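Eukaryotic translation initiation factor 4 gamma 2 (Homo sapiens, PDB 4IUL) probably acts in translation initiation as an eIF4G-like scaffold, its MIF4G domain, built of HEAT repeats, interacting with the helicase eIF4A. Local coordinates at residues 194-198 with 235-239. Residues are numbered along the deposited sequence; the frame is centred on the assembly and turned at random.
Sequences EDLEC and LPARI
Glu197 OE1 meets NH2 of Arg238 at 2.9 Å, a salt bridge that spans the outer side of the gap between the two helices. As a hydrogen bond it is weak, with an N-H...O angle of only 122°, and the carboxylate and guanidinium planes stand 80° apart. OE1 meets NH2 alone at bonding distance, so the pair is not a two-pronged one, and charge attraction probably contributes more to it than a directed bond. Glu197 reaches out with CG anti to its backbone N (chi1 -165°) and an extended chain, whereas Arg238 bends at chi3, which turns its guanidinium back toward the glutamate.

Beside this charged pair the contact is apolar. CD1 of Ile239 lies 4.1 Å from CB of Glu197, so the aliphatic root of the glutamate also packs against helix 237-251. The other branch of the isoleucine, CG2, is 4.2 Å from CB of Leu196. Leu196 then carries the interface to the residues just before that helix: its CD1 touches CD1 of Leu235 at 3.7 Å and also lies near CD2 of the same residue. The two leucines cross at about a right angle, methyl group against methyl group. Leu196, Leu235 and Ile239 are all buried.

Pro236 occupies the N-cap position of helix 237-251; the contact joins the start of that helix to the first turns of helix 193-210, as in the helix-on-helix packing of a HEAT-repeat array. Glu194, Asp195 and Cys198 touch helix 141-163, through Leu153 and Ile156, placing helix 193-210 between helices 141-163 and 237-251.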
loop_
_atom_site.group_PDB
_atom_site.type_symbol
_atom_site.label_atom_id
_atom_site.label_comp_id
_atom_site.label_asym_id
_atom_site.label_seq_id
_atom_site.Cartn_x
_atom_site.Cartn_y
_atom_site.Cartn_z
ATOM N N GLU A 194 2.973 2.550 17.071
ATOM C CA GLU A 194 3.305 2.279 15.678
ATOM C C GLU A 194 2.105 2.416 14.742
ATOM O O GLU A 194 2.266 2.590 13.537
ATOM C CB GLU A 194 3.953 0.897 15.542
ATOM C CG GLU A 194 3.145 -0.247 16.101
ATOM C CD GLU A 194 3.977 -1.506 16.244
ATOM O OE1 GLU A 194 4.928 -1.488 17.056
ATOM O OE2 GLU A 194 3.690 -2.504 15.543
ATOM N N ASP A 195 0.902 2.347 15.298
ATOM C CA ASP A 195 -0.297 2.511 14.490
ATOM C C ASP A 195 -0.437 3.996 14.150
ATOM O O ASP A 195 -0.697 4.366 13.000
ATOM C CB ASP A 195 -1.523 2.017 15.257
ATOM C CG ASP A 195 -1.980 0.643 14.799
ATOM O OD1 ASP A 195 -1.125 -0.161 14.360
ATOM O OD2 ASP A 195 -3.194 0.361 14.885
ATOM N N LEU A 196 -0.244 4.844 15.156
ATOM C CA LEU A 196 -0.337 6.285 14.972
ATOM C C LEU A 196 0.848 6.823 14.177
ATOM O O LEU A 196 0.721 7.816 13.463
ATOM C CB LEU A 196 -0.425 6.986 16.330
ATOM C CG LEU A 196 -1.803 6.913 16.994
ATOM C CD1 LEU A 196 -1.759 7.511 18.393
ATOM C CD2 LEU A 196 -2.797 7.665 16.131
ATOM N N GLU A 197 1.998 6.165 14.291
ATOM C CA GLU A 197 3.184 6.603 13.568
ATOM C C GLU A 197 2.994 6.344 12.071
ATOM O O GLU A 197 3.449 7.123 11.234
ATOM C CB GLU A 197 4.428 5.859 14.067
ATOM C CG GLU A 197 5.741 6.503 13.644
ATOM C CD GLU A 197 6.954 5.644 13.970
ATOM O OE1 GLU A 197 6.954 4.983 15.033
ATOM O OE2 GLU A 197 7.915 5.640 13.168
ATOM N N CYS A 198 2.329 5.239 11.746
ATOM C CA CYS A 198 2.058 4.876 10.359
ATOM C C CYS A 198 1.104 5.920 9.768
ATOM O O CYS A 198 1.305 6.395 8.654
ATOM C CB CYS A 198 1.424 3.484 10.306
ATOM S SG CYS A 198 1.134 2.783 8.657
ATOM N N LEU A 235 0.654 8.140 25.471
ATOM C CA LEU A 235 1.526 8.000 24.310
ATOM C C LEU A 235 2.924 8.560 24.533
ATOM O O LEU A 235 3.094 9.591 25.182
ATOM C CB LEU A 235 0.906 8.704 23.102
ATOM C CG LEU A 235 -0.506 8.290 22.685
ATOM C CD1 LEU A 235 -0.980 9.195 21.565
ATOM C CD2 LEU A 235 -0.514 6.834 22.245
ATOM N N PRO A 236 3.947 7.884 23.986
ATOM C CA PRO A 236 5.341 8.317 24.117
ATOM C C PRO A 236 5.517 9.761 23.651
ATOM O O PRO A 236 4.629 10.323 23.010
ATOM C CB PRO A 236 6.085 7.326 23.227
ATOM C CG PRO A 236 5.300 6.078 23.416
ATOM C CD PRO A 236 3.872 6.571 23.321
ATOM N N ALA A 237 6.662 10.355 23.968
ATOM C CA ALA A 237 6.931 11.732 23.576
ATOM C C ALA A 237 7.007 11.853 22.060
ATOM O O ALA A 237 6.344 12.702 21.468
ATOM C CB ALA A 237 8.234 12.214 24.206
ATOM N N ARG A 238 7.814 10.998 21.440
ATOM C CA ARG A 238 7.988 11.004 19.990
ATOM C C ARG A 238 6.669 10.937 19.232
ATOM O O ARG A 238 6.481 11.649 18.250
ATOM C CB ARG A 238 8.873 9.832 19.551
ATOM C CG ARG A 238 8.952 9.647 18.032
ATOM C CD ARG A 238 10.005 8.612 17.620
ATOM N NE ARG A 238 9.451 7.309 17.245
ATOM C CZ ARG A 238 8.728 6.528 18.046
ATOM N NH1 ARG A 238 8.454 6.907 19.289
ATOM N NH2 ARG A 238 8.291 5.352 17.611
ATOM N N ILE A 239 5.763 10.077 19.687
ATOM C CA ILE A 239 4.472 9.911 19.032
ATOM C C ILE A 239 3.628 11.182 19.045
ATOM O O ILE A 239 3.163 11.630 17.998
ATOM C CB ILE A 239 3.664 8.760 19.674
ATOM C CG1 ILE A 239 4.402 7.432 19.474
ATOM C CG2 ILE A 239 2.267 8.693 19.068
ATOM C CD1 ILE A 239 4.638 7.052 18.019
#